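Local coordinates for transcriptional regulator, IclR family (Ruegeria sp. TM1040, PDB 3R4K), which probably binds operator DNA through an N-terminal winged helix-turn-helix domain and regulates transcription, perhaps in response to a small effector recognised by its C-terminal domain, at residues V51-V54 with S59-L62; H113-R118 with V123-A128; L131-T136 with P148-A153; R84-E89 with L240-R245; F15-L20 with P206-L211. All blocks are in the same frame, centred on the assembly; numbering follows the deposited sequence.

Contact 1. Residues V51-V54 with S59-L62; sequences VEQV and SYRL
Glu52 and Arg61 lie alongside each other on one face of an antiparallel strand pair, pointing the same way, with carboxylate and guanidinium nearly coplanar (17° apart). Both CG atoms sit between the backbone N and the carbonyl carbon (chi1 66° and 67°), and the two extended chains then run in step. The guanidinium presents its NE side: NE and NH2 of Arg61 both reach OE2 of Glu52, each at 2.8 Å and close to the guanidinium plane. The same oxygen is also salt-bridged to Arg73 of the second subunit, so the pair lies at the dimer interface. Beneath it the pair is hydrogen-bonded in both directions, Glu52 N to Arg61 O at 2.8 Å and Arg61 N to Glu52 O at 3.0 Å. The other face carries Gln53 beside Tyr60, CG of Gln53 lying 3.8 Å from CE1 of Tyr60 while amide and ring planes stand steeply to each other. Val51 CG2 approaches Tyr60 CD1 at 4.2 Å, and both side chains pack on Met42 of helix 35-47. The hairpin, packed on helix 35-47, corresponds to the wing of a winged helix-turn-helix domain, as in IclR relatives.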
# COMPACT_ATOMS: atom_id res chain seq x y z
N VAL A 51 -14.36 2.57 -9.02
CA VAL A 51 -15.05 3.75 -8.51
C VAL A 51 -16.36 3.29 -7.83
O VAL A 51 -16.83 2.17 -8.06
CB VAL A 51 -15.29 4.89 -9.55
CG1 VAL A 51 -14.06 5.17 -10.40
CG2 VAL A 51 -16.52 4.65 -10.43
N GLU A 52 -16.94 4.15 -6.99
CA GLU A 52 -18.24 3.87 -6.39
C GLU A 52 -19.02 5.16 -6.21
O GLU A 52 -18.43 6.24 -6.11
CB GLU A 52 -18.15 3.05 -5.09
CG GLU A 52 -17.49 3.71 -3.90
CD GLU A 52 -17.54 2.86 -2.65
OE1 GLU A 52 -17.56 1.61 -2.76
OE2 GLU A 52 -17.53 3.44 -1.54
N GLN A 53 -20.36 5.06 -6.25
CA GLN A 53 -21.25 6.20 -6.07
C GLN A 53 -21.37 6.47 -4.60
O GLN A 53 -21.51 5.52 -3.83
CB GLN A 53 -22.63 5.94 -6.70
CG GLN A 53 -22.63 5.99 -8.23
CD GLN A 53 -23.99 5.78 -8.86
OE1 GLN A 53 -25.04 5.90 -8.22
NE2 GLN A 53 -24.00 5.49 -10.16
N VAL A 54 -21.28 7.75 -4.19
CA VAL A 54 -21.41 8.14 -2.78
C VAL A 54 -22.94 8.30 -2.50
O VAL A 54 -23.65 8.83 -3.35
CB VAL A 54 -20.53 9.36 -2.37
CG1 VAL A 54 -19.42 9.63 -3.38
CG2 VAL A 54 -21.33 10.64 -2.09
N SER A 59 -22.33 11.63 -7.09
CA SER A 59 -20.94 11.90 -6.76
C SER A 59 -20.20 10.57 -6.80
O SER A 59 -20.79 9.53 -6.54
CB SER A 59 -20.86 12.55 -5.38
OG SER A 59 -19.54 12.67 -4.87
N TYR A 60 -18.93 10.61 -7.15
CA TYR A 60 -18.12 9.40 -7.19
C TYR A 60 -16.90 9.54 -6.33
O TYR A 60 -16.35 10.63 -6.19
CB TYR A 60 -17.67 9.07 -8.62
CG TYR A 60 -18.77 8.91 -9.65
CD1 TYR A 60 -19.39 7.67 -9.85
CD2 TYR A 60 -19.11 9.95 -10.50
CE1 TYR A 60 -20.36 7.51 -10.83
CE2 TYR A 60 -20.07 9.79 -11.50
CZ TYR A 60 -20.68 8.56 -11.66
OH TYR A 60 -21.62 8.40 -12.65
N ARG A 61 -16.46 8.42 -5.79
CA ARG A 61 -15.21 8.30 -5.04
C ARG A 61 -14.54 7.02 -5.51
O ARG A 61 -15.19 6.19 -6.17
CB ARG A 61 -15.42 8.35 -3.53
CG ARG A 61 -16.16 7.16 -2.96
CD ARG A 61 -16.30 7.32 -1.48
NE ARG A 61 -16.73 6.07 -0.86
CZ ARG A 61 -17.09 5.96 0.42
NH1 ARG A 61 -17.10 7.03 1.21
NH2 ARG A 61 -17.47 4.78 0.91
N LEU A 62 -13.26 6.85 -5.19
CA LEU A 62 -12.53 5.66 -5.59
C LEU A 62 -13.07 4.41 -4.88
O LEU A 62 -13.60 4.49 -3.78
CB LEU A 62 -11.02 5.83 -5.40
CG LEU A 62 -10.39 6.77 -6.44
CD1 LEU A 62 -9.10 7.23 -6.00
CD2 LEU A 62 -10.20 6.07 -7.79

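Contact 2. Residues H113-R118 with V123-A128; sequences HAYSSR and VMMEDA
His113, near the end of strand 107-114, and Tyr115, just past it, meet the irregular segment 123-128 that leads on to strand 129-131 at the edge of the six-stranded antiparallel sheet of the GAF-like C-terminal domain. The imidazole of His113 is set between the backbone N and the carbonyl carbon (chi1 67°), which swings it out toward Asp127. Its ND1 donates to OD1 of Asp127 over 2.9 Å, with the acceptor near the ring plane; the carboxylate, however, is met from above its own plane, ring and carboxylate being turned 55° apart. CB of the selenomethionine at Met125 covers one face of the imidazole in a CH-pi contact, 4.2 Å from the ring centroid. The Met125 chain then bends at both of its further torsions and slides past the histidine in the opposite direction. On the other face lies a water that accepts from the backbone N of His113 and donates to OD2 of Asp127, so both carboxylate oxygens are tied to the same residue, one of them indirectly. Tyr115 reaches the loop with the far end of its ring. CE1 passes 3.3 Å from the carbonyl O of Val123, itself bonded to Thr97 of strand 97-104, and the hydroxyl lies against CG of Met124. A face of the phenol ring is overlain near its rim by CD2 of His113. At the tip of the tyrosine, OH accepts the backbone N-H of Met125 at 2.8 Å in an almost straight bond of 176°.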
# COMPACT_ATOMS: atom_id res chain seq x y z
N HIS A 113 22.27 2.39 -1.87
CA HIS A 113 23.18 3.38 -2.43
C HIS A 113 23.73 2.90 -3.75
O HIS A 113 23.65 1.71 -4.08
CB HIS A 113 24.34 3.70 -1.45
CG HIS A 113 25.27 2.55 -1.20
ND1 HIS A 113 25.07 1.67 -0.15
CD2 HIS A 113 26.37 2.16 -1.90
CE1 HIS A 113 26.06 0.79 -0.22
NE2 HIS A 113 26.86 1.02 -1.28
N ALA A 114 24.34 3.81 -4.50
CA ALA A 114 25.02 3.53 -5.75
C ALA A 114 26.29 4.38 -5.85
O ALA A 114 26.32 5.50 -5.33
CB ALA A 114 24.12 3.79 -6.94
N TYR A 115 27.33 3.81 -6.46
CA TYR A 115 28.60 4.48 -6.73
C TYR A 115 28.68 4.81 -8.21
O TYR A 115 28.18 4.05 -9.04
CB TYR A 115 29.81 3.62 -6.29
CG TYR A 115 29.86 3.36 -4.80
CD1 TYR A 115 29.92 4.42 -3.88
CD2 TYR A 115 29.89 2.07 -4.29
CE1 TYR A 115 29.96 4.18 -2.51
CE2 TYR A 115 29.94 1.83 -2.92
CZ TYR A 115 29.99 2.89 -2.04
OH TYR A 115 30.05 2.65 -0.69
N SER A 116 29.30 5.94 -8.55
CA SER A 116 29.48 6.32 -9.94
C SER A 116 30.69 5.65 -10.54
O SER A 116 31.65 5.37 -9.84
CB SER A 116 29.64 7.83 -10.05
OG SER A 116 29.80 8.20 -11.41
N SER A 117 30.67 5.44 -11.86
CA SER A 117 31.80 4.84 -12.57
C SER A 117 32.91 5.86 -12.79
O SER A 117 34.07 5.48 -12.92
CB SER A 117 31.35 4.26 -13.91
OG SER A 117 30.89 5.26 -14.82
N ARG A 118 32.54 7.16 -12.85
CA ARG A 118 33.38 8.31 -13.21
C ARG A 118 34.59 8.58 -12.30
O ARG A 118 35.70 8.70 -12.84
CB ARG A 118 32.54 9.59 -13.32
CG ARG A 118 31.44 9.52 -14.38
CD ARG A 118 31.20 10.86 -15.02
NE ARG A 118 30.12 11.60 -14.37
CZ ARG A 118 29.62 12.75 -14.82
NH1 ARG A 118 30.08 13.29 -15.94
NH2 ARG A 118 28.63 13.35 -14.17
N VAL A 123 32.57 9.05 -2.06
CA VAL A 123 32.05 9.03 -0.70
C VAL A 123 31.56 7.59 -0.49
O VAL A 123 30.66 7.13 -1.21
CB VAL A 123 30.95 10.09 -0.44
CG1 VAL A 123 30.44 9.99 1.00
CG2 VAL A 123 31.45 11.50 -0.73
N MSE A 124 32.20 6.85 0.41
CA MSE A 124 31.83 5.46 0.65
C MSE A 124 30.76 5.34 1.75
O MSE A 124 30.73 6.12 2.69
CB MSE A 124 33.05 4.63 0.98
CG MSE A 124 32.68 3.29 1.60
SE MSE A 124 34.12 2.04 1.82
CE MSE A 124 33.84 1.62 3.78
N MSE A 125 29.85 4.35 1.58
CA MSE A 125 28.75 4.05 2.47
C MSE A 125 28.64 2.58 2.81
O MSE A 125 29.25 1.71 2.17
CB MSE A 125 27.42 4.44 1.82
CG MSE A 125 27.49 5.71 1.06
SE MSE A 125 26.08 6.82 1.58
CE MSE A 125 26.47 7.14 3.53
N GLU A 126 27.79 2.32 3.79
CA GLU A 126 27.37 1.01 4.26
C GLU A 126 25.88 1.10 4.47
O GLU A 126 25.38 2.14 4.95
CB GLU A 126 28.11 0.61 5.54
CG GLU A 126 28.42 -0.88 5.61
CD GLU A 126 29.16 -1.29 6.87
OE1 GLU A 126 28.62 -2.12 7.63
OE2 GLU A 126 30.29 -0.79 7.08
N ASP A 127 25.13 0.07 4.05
CA ASP A 127 23.69 0.13 4.24
C ASP A 127 23.38 -0.12 5.72
O ASP A 127 24.18 -0.74 6.42
CB ASP A 127 22.95 -0.85 3.31
CG ASP A 127 22.97 -0.39 1.85
OD1 ASP A 127 22.97 0.85 1.61
OD2 ASP A 127 22.97 -1.27 0.96
N ALA A 128 22.26 0.45 6.18
CA ALA A 128 21.74 0.44 7.56
C ALA A 128 22.49 1.45 8.45
O ALA A 128 22.39 1.40 9.68
CB ALA A 128 21.77 -0.96 8.17
O HOH W 1 22.91 -0.75 -1.96

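Contact 3. Residues L131-T136 with P148-A153; sequences LTFHGT and PSFVDA
Phe150, on helix 148-156, sends the edge of its ring against the face of Phe133, which lies in the loop between strand 129-131 and helix 137-143. The two rings form a T-shaped pair, their centroids 5.3 Å apart and their planes at 84°. CG of Phe150 stands opposite its backbone N (chi1 -177°), which carries the ring out from the helix along the line to the loop. Phe150 CB is still 7.6 Å from Phe133 CZ, and Phe150 CG is 6.1 Å from Phe133 CZ, so the root of the side chain makes no contact with Phe133. CD2 of Phe150 closes the distance to Phe133 CZ to 5.2 Å. Real contact starts at CE2, which hangs 3.8 Å above the plane of the Phe133 ring, displaced toward its rim. CZ, the tip, comes closest, 3.6 Å from CZ of Phe133, and it also meets CE2 of that ring. Phe133 reaches back from a loop closed by a side-chain bond: OG1 of Thr136 donates to the carbonyl O of Thr132 at 2.7 Å and, as N-cap, takes the N-H of Gly139 at the start of helix 137-143. Leu143 of that helix packs against both phenylalanines, and Leu108 of strand 107-114 backs Phe133, joining strand 107-114 to helices 137-143 and 148-156. No hydrogen bond crosses between the segments, so their attachment rests on dispersion and on the weak attraction of positively polarised ring hydrogens for a pi face, which favours this angle without strictly fixing it.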
# COMPACT_ATOMS: atom_id res chain seq x y z
N LEU A 131 21.46 8.06 10.10
CA LEU A 131 21.76 9.45 9.81
C LEU A 131 21.11 10.36 10.83
O LEU A 131 20.01 10.06 11.33
CB LEU A 131 21.29 9.84 8.40
CG LEU A 131 21.67 8.97 7.19
CD1 LEU A 131 23.03 8.28 7.30
CD2 LEU A 131 20.62 8.06 6.84
N THR A 132 21.79 11.46 11.17
CA THR A 132 21.24 12.41 12.13
C THR A 132 20.22 13.30 11.40
O THR A 132 20.36 13.53 10.19
CB THR A 132 22.35 13.21 12.82
OG1 THR A 132 23.03 14.01 11.86
CG2 THR A 132 23.35 12.33 13.56
N PHE A 133 19.19 13.78 12.11
CA PHE A 133 18.20 14.66 11.51
C PHE A 133 18.75 16.07 11.31
O PHE A 133 18.38 16.77 10.36
CB PHE A 133 16.92 14.71 12.34
CG PHE A 133 16.03 13.49 12.16
CD1 PHE A 133 15.34 13.28 10.97
CD2 PHE A 133 15.89 12.56 13.18
CE1 PHE A 133 14.55 12.15 10.79
CE2 PHE A 133 15.07 11.44 13.01
CZ PHE A 133 14.42 11.23 11.82
N HIS A 134 19.67 16.49 12.19
CA HIS A 134 20.24 17.83 12.17
C HIS A 134 21.58 17.93 11.42
O HIS A 134 21.93 19.02 10.98
CB HIS A 134 20.40 18.33 13.62
CG HIS A 134 21.40 17.55 14.43
ND1 HIS A 134 21.09 16.29 14.94
CD2 HIS A 134 22.66 17.88 14.79
CE1 HIS A 134 22.19 15.90 15.58
NE2 HIS A 134 23.15 16.81 15.51
N GLY A 135 22.32 16.82 11.31
CA GLY A 135 23.65 16.83 10.70
C GLY A 135 23.79 16.36 9.27
O GLY A 135 24.89 16.39 8.71
N THR A 136 22.69 15.89 8.66
CA THR A 136 22.73 15.42 7.27
C THR A 136 21.72 16.20 6.43
O THR A 136 20.71 16.66 6.96
CB THR A 136 22.43 13.89 7.17
OG1 THR A 136 21.10 13.61 7.60
CG2 THR A 136 23.40 13.04 7.95
N PRO A 148 5.05 19.05 13.11
CA PRO A 148 5.70 20.00 14.04
C PRO A 148 6.08 19.36 15.38
O PRO A 148 7.14 19.69 15.91
CB PRO A 148 4.64 21.09 14.21
CG PRO A 148 3.86 21.05 12.95
CD PRO A 148 3.79 19.60 12.57
N SER A 149 5.26 18.42 15.90
CA SER A 149 5.49 17.68 17.14
C SER A 149 6.75 16.79 17.04
O SER A 149 7.51 16.70 18.01
CB SER A 149 4.27 16.85 17.52
OG SER A 149 3.90 15.95 16.48
N PHE A 150 6.98 16.18 15.85
CA PHE A 150 8.16 15.33 15.61
C PHE A 150 9.43 16.19 15.59
O PHE A 150 10.42 15.84 16.24
CB PHE A 150 8.04 14.50 14.32
CG PHE A 150 9.22 13.57 14.10
CD1 PHE A 150 9.44 12.49 14.94
CD2 PHE A 150 10.14 13.81 13.08
CE1 PHE A 150 10.56 11.67 14.77
CE2 PHE A 150 11.26 12.98 12.91
CZ PHE A 150 11.45 11.92 13.75
N VAL A 151 9.37 17.35 14.90
CA VAL A 151 10.46 18.33 14.82
C VAL A 151 10.77 18.85 16.23
O VAL A 151 11.95 18.93 16.59
CB VAL A 151 10.11 19.47 13.83
CG1 VAL A 151 11.20 20.54 13.80
CG2 VAL A 151 9.84 18.92 12.42
N ASP A 152 9.71 19.16 17.02
CA ASP A 152 9.81 19.65 18.40
C ASP A 152 10.55 18.64 19.29
O ASP A 152 11.44 19.03 20.04
CB ASP A 152 8.42 19.95 18.99
CG ASP A 152 7.74 21.23 18.50
OD1 ASP A 152 8.44 22.07 17.88
OD2 ASP A 152 6.52 21.38 18.73
N ALA A 153 10.20 17.34 19.16
CA ALA A 153 10.80 16.23 19.89
C ALA A 153 12.29 16.09 19.58
O ALA A 153 13.10 16.03 20.50
CB ALA A 153 10.06 14.94 19.56

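Contact 4. Residues R84-E89 with L240-R245; sequences RRVLRE and LSLTER
Val86 carries this helix-helix contact, pointing from helix 79-94 straight at helix 225-245. Its CG2, placed beside the backbone N with CG1 on the carbonyl side (chi1 171°), does the touching: it lies 4.1 Å from OG of Ser241 and 4.3 Å from CB of Leu242. The backbones come closest at the same place, CA of Val86 and CA of Leu242 being 6.6 Å apart. Ser241 turns its hydroxyl toward the valine, and Leu242 meets it with CB and, just as near, with CD1. Both Val86 and Leu242 are buried. Toward solvent the contact between the two segments becomes polar and looser. Arg85 runs out extended, with NE 3.0 Å from OE2 of Glu89, one turn on, in a salt bridge within helix 79-94. CB of Arg245 also points toward the facing helix, yet NE of Arg245 stays 6.9 Å from NE of Arg85. Its NH1 instead forms a salt bridge with Glu52 of the second subunit, placing the guanidinium at the dimer interface. Below the apolar part runs the sheet: Val86 packs on Leu214 of strand 210-219 and Leu242 on Ile203 of strand 196-204, while Ala82, earlier in helix 79-94, extends the seam along Leu242, so the two helices lie together across the sheet of the C-terminal domain.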
# COMPACT_ATOMS: atom_id res chain seq x y z
N ARG A 84 16.94 1.18 -7.21
CA ARG A 84 18.12 0.67 -7.91
C ARG A 84 18.42 1.42 -9.20
O ARG A 84 19.55 1.88 -9.35
CB ARG A 84 18.06 -0.85 -8.19
CG ARG A 84 17.86 -1.74 -6.96
CD ARG A 84 18.99 -1.74 -5.94
NE ARG A 84 18.56 -2.37 -4.69
CZ ARG A 84 19.24 -2.34 -3.54
NH1 ARG A 84 20.40 -1.71 -3.46
NH2 ARG A 84 18.74 -2.92 -2.46
N ARG A 85 17.44 1.59 -10.11
CA ARG A 85 17.65 2.28 -11.39
C ARG A 85 17.83 3.79 -11.19
O ARG A 85 18.66 4.40 -11.88
CB ARG A 85 16.49 2.00 -12.36
CG ARG A 85 16.65 2.64 -13.73
CD ARG A 85 15.40 2.48 -14.58
NE ARG A 85 15.42 3.36 -15.75
CZ ARG A 85 15.20 2.97 -17.00
NH1 ARG A 85 14.94 1.69 -17.27
NH2 ARG A 85 15.23 3.85 -17.99
N VAL A 86 17.08 4.39 -10.26
CA VAL A 86 17.12 5.82 -9.94
C VAL A 86 18.51 6.20 -9.44
O VAL A 86 19.12 7.14 -9.97
CB VAL A 86 16.01 6.17 -8.92
CG1 VAL A 86 16.17 7.61 -8.38
CG2 VAL A 86 14.64 5.97 -9.54
N LEU A 87 19.02 5.45 -8.43
CA LEU A 87 20.31 5.68 -7.81
C LEU A 87 21.45 5.53 -8.84
O LEU A 87 22.32 6.41 -8.89
CB LEU A 87 20.52 4.74 -6.60
CG LEU A 87 19.67 5.04 -5.35
CD1 LEU A 87 19.72 3.88 -4.38
CD2 LEU A 87 20.14 6.28 -4.66
N ARG A 88 21.42 4.44 -9.65
CA ARG A 88 22.36 4.14 -10.73
C ARG A 88 22.48 5.31 -11.71
O ARG A 88 23.59 5.76 -12.01
CB ARG A 88 21.87 2.89 -11.50
CG ARG A 88 22.94 1.95 -12.04
CD ARG A 88 22.34 0.94 -13.02
NE ARG A 88 21.33 0.06 -12.41
CZ ARG A 88 20.09 -0.08 -12.86
NH1 ARG A 88 19.67 0.61 -13.91
NH2 ARG A 88 19.25 -0.92 -12.25
N GLU A 89 21.31 5.79 -12.20
CA GLU A 89 21.22 6.88 -13.17
C GLU A 89 21.69 8.20 -12.59
O GLU A 89 22.46 8.89 -13.25
CB GLU A 89 19.80 7.01 -13.73
CG GLU A 89 19.47 5.92 -14.74
CD GLU A 89 18.06 5.89 -15.29
OE1 GLU A 89 17.18 6.60 -14.76
OE2 GLU A 89 17.85 5.13 -16.26
N LEU A 240 11.49 12.97 -7.95
CA LEU A 240 10.13 12.92 -8.50
C LEU A 240 9.89 11.59 -9.21
O LEU A 240 8.83 10.99 -9.04
CB LEU A 240 9.85 14.10 -9.45
CG LEU A 240 9.82 15.50 -8.81
CD1 LEU A 240 10.03 16.56 -9.87
CD2 LEU A 240 8.54 15.74 -7.99
N SER A 241 10.89 11.12 -9.97
CA SER A 241 10.87 9.83 -10.65
C SER A 241 10.69 8.65 -9.65
O SER A 241 9.92 7.73 -9.93
CB SER A 241 12.16 9.65 -11.44
OG SER A 241 12.28 8.35 -11.97
N LEU A 242 11.36 8.70 -8.49
CA LEU A 242 11.24 7.67 -7.47
C LEU A 242 9.88 7.71 -6.81
O LEU A 242 9.26 6.66 -6.62
CB LEU A 242 12.36 7.80 -6.40
CG LEU A 242 12.44 6.70 -5.29
CD1 LEU A 242 12.49 5.27 -5.89
CD2 LEU A 242 13.65 6.93 -4.41
N THR A 243 9.39 8.94 -6.53
CA THR A 243 8.08 9.19 -5.92
C THR A 243 7.01 8.54 -6.83
O THR A 243 6.10 7.87 -6.32
CB THR A 243 7.88 10.71 -5.67
OG1 THR A 243 8.87 11.18 -4.75
CG2 THR A 243 6.53 11.04 -5.09
N GLU A 244 7.17 8.66 -8.15
CA GLU A 244 6.26 8.10 -9.15
C GLU A 244 6.31 6.56 -9.15
O GLU A 244 5.24 5.95 -9.23
CB GLU A 244 6.63 8.66 -10.52
CG GLU A 244 5.63 8.37 -11.62
CD GLU A 244 6.26 8.42 -12.99
OE1 GLU A 244 6.50 7.34 -13.57
OE2 GLU A 244 6.55 9.54 -13.48
N ARG A 245 7.52 5.92 -9.03
CA ARG A 245 7.66 4.46 -9.01
C ARG A 245 7.01 3.82 -7.77
O ARG A 245 6.79 2.60 -7.76
CB ARG A 245 9.14 4.03 -9.10
CG ARG A 245 9.90 4.44 -10.38
CD ARG A 245 9.83 3.44 -11.53
NE ARG A 245 10.42 2.13 -11.21
CZ ARG A 245 9.75 0.98 -11.22
NH1 ARG A 245 8.45 0.95 -11.54
NH2 ARG A 245 10.36 -0.16 -10.91

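Contact 5. Residues F15-L20 with P206-L211; sequences FNHGRL and PDRAVL
A beta turn of the DNA-binding domain, formed by Asn16 to Arg19, meets the connection between strands 196-204 and 210-219 of the C-terminal domain, with His17 reaching across to Pro206 and Arg208. NE2 of His17 donates to the carbonyl O of Pro206 at 2.8 Å, so this nitrogen carries a proton. The bond is moderately bent (155°); the donor lies in the carbonyl plane, while the oxygen is tilted a little from the imidazole plane. With CG beside the backbone N (chi1 -73°), the ring projects from the turn with NE2 toward the carbonyl O of Pro206. Arg208 comes along the imidazole from the opposite direction, its CG 3.5 Å from CD2 of His17. A bend at its third torsion (-70°) then folds the guanidinium over the base of the histidine, and its NE lies 3.5 Å from CB of His17. The two flat groups are almost parallel, yet the guanidinium covers CB near its own rim. The turn that bears His17 is type I, closed by Arg19 N to Asn16 O at 2.8 Å and by the return bond from Asn16 N to Arg19 O. On the other side, the strands form a beta hairpin whose tip holds an Asx turn, OD1 of Asp207 accepting from the backbone N of Ala209 at 3.3 Å. Asp207 itself directs its side chain away from the histidine, although its carbonyl O lies over a face of the imidazole. Leu72 of the second subunit packs against His17, and Ala71 of the same neighbouring chain against Pro206.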
# COMPACT_ATOMS: atom_id res chain seq x y z
N PHE A 15 -8.94 12.66 -9.38
CA PHE A 15 -9.00 12.39 -7.95
C PHE A 15 -7.64 12.62 -7.35
O PHE A 15 -6.63 12.19 -7.93
CB PHE A 15 -9.44 10.94 -7.70
CG PHE A 15 -10.89 10.68 -7.98
CD1 PHE A 15 -11.86 10.98 -7.03
CD2 PHE A 15 -11.29 10.12 -9.18
CE1 PHE A 15 -13.21 10.74 -7.29
CE2 PHE A 15 -12.64 9.87 -9.44
CZ PHE A 15 -13.59 10.19 -8.50
N ASN A 16 -7.58 13.32 -6.21
CA ASN A 16 -6.35 13.59 -5.46
C ASN A 16 -6.74 13.79 -3.99
O ASN A 16 -7.93 13.86 -3.70
CB ASN A 16 -5.56 14.80 -6.06
CG ASN A 16 -6.33 16.09 -6.16
OD1 ASN A 16 -6.62 16.74 -5.17
ND2 ASN A 16 -6.62 16.52 -7.37
N HIS A 17 -5.78 13.82 -3.07
CA HIS A 17 -6.08 13.96 -1.64
C HIS A 17 -6.90 15.23 -1.33
O HIS A 17 -7.56 15.24 -0.29
CB HIS A 17 -4.79 13.93 -0.79
CG HIS A 17 -4.18 12.56 -0.69
ND1 HIS A 17 -4.59 11.66 0.26
CD2 HIS A 17 -3.21 11.99 -1.44
CE1 HIS A 17 -3.85 10.58 0.09
NE2 HIS A 17 -3.00 10.73 -0.92
N GLY A 18 -6.88 16.23 -2.22
CA GLY A 18 -7.66 17.46 -2.10
C GLY A 18 -9.02 17.39 -2.78
O GLY A 18 -9.84 18.29 -2.62
N ARG A 19 -9.25 16.31 -3.56
CA ARG A 19 -10.49 16.07 -4.31
C ARG A 19 -10.78 14.56 -4.35
O ARG A 19 -10.48 13.88 -5.33
CB ARG A 19 -10.33 16.65 -5.72
CG ARG A 19 -11.63 16.84 -6.49
CD ARG A 19 -11.42 17.72 -7.71
NE ARG A 19 -10.27 17.29 -8.51
CZ ARG A 19 -9.61 18.08 -9.35
NH1 ARG A 19 -9.98 19.34 -9.52
NH2 ARG A 19 -8.58 17.60 -10.04
N LEU A 20 -11.32 14.03 -3.24
CA LEU A 20 -11.58 12.59 -3.08
C LEU A 20 -12.94 12.18 -3.62
O LEU A 20 -13.14 11.01 -3.94
CB LEU A 20 -11.45 12.18 -1.61
CG LEU A 20 -10.09 12.35 -0.96
CD1 LEU A 20 -10.20 12.26 0.54
CD2 LEU A 20 -9.08 11.37 -1.52
N PRO A 206 2.43 7.35 -0.92
CA PRO A 206 1.08 7.54 -1.48
C PRO A 206 0.13 8.39 -0.61
O PRO A 206 -0.74 9.07 -1.16
CB PRO A 206 0.55 6.11 -1.63
CG PRO A 206 1.78 5.26 -1.74
CD PRO A 206 2.75 5.92 -0.80
N ASP A 207 0.33 8.39 0.72
CA ASP A 207 -0.47 9.15 1.68
C ASP A 207 -0.01 10.63 1.84
O ASP A 207 -0.56 11.35 2.68
CB ASP A 207 -0.44 8.45 3.06
CG ASP A 207 0.93 8.29 3.70
OD1 ASP A 207 1.95 8.48 3.00
OD2 ASP A 207 0.99 7.91 4.88
N ARG A 208 0.99 11.07 1.03
CA ARG A 208 1.58 12.43 1.03
C ARG A 208 2.52 12.68 2.23
O ARG A 208 3.01 13.80 2.37
CB ARG A 208 0.52 13.54 0.97
CG ARG A 208 -0.27 13.56 -0.31
CD ARG A 208 -0.74 14.96 -0.65
NE ARG A 208 -1.77 15.44 0.26
CZ ARG A 208 -2.46 16.56 0.06
NH1 ARG A 208 -2.24 17.30 -1.02
NH2 ARG A 208 -3.39 16.94 0.94
N ALA A 209 2.77 11.67 3.07
CA ALA A 209 3.69 11.82 4.20
C ALA A 209 5.11 11.55 3.74
O ALA A 209 5.32 10.73 2.83
CB ALA A 209 3.31 10.86 5.33
N VAL A 210 6.08 12.24 4.36
CA VAL A 210 7.49 12.07 4.05
C VAL A 210 7.92 10.64 4.50
O VAL A 210 7.61 10.25 5.63
CB VAL A 210 8.35 13.24 4.67
CG1 VAL A 210 8.36 13.22 6.19
CG2 VAL A 210 9.77 13.27 4.10
N LEU A 211 8.53 9.85 3.57
CA LEU A 211 9.03 8.47 3.78
C LEU A 211 10.50 8.41 4.14
O LEU A 211 10.97 7.48 4.82
CB LEU A 211 8.90 7.63 2.49
CG LEU A 211 7.58 7.12 2.03
CD1 LEU A 211 7.80 6.12 0.96
CD2 LEU A 211 6.80 6.48 3.15

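Contacts 1 and 5 adjoin at the DNA-binding end, their centres 17 Å apart: Phe15 CE1 lies 3.3 Å from Tyr60 O, so the wing backs directly onto the loop that meets the C-terminal domain. Contacts 2 and 4 share a boundary in that domain, where CB of Ala114 touches the backbone C of Leu87 at 3.7 Å; contact 3 lies away from both, its centre about 25 Å from that of contact 4. Within one chain, the centres of contacts 1 and 4 are 32 Å apart, but the dimer brings them together, since Arg245 of one subunit bridges to Glu52 of the other. Contact 2, with its centre 46 Å from that of contact 1, lies on the opposite side of the chain's centre.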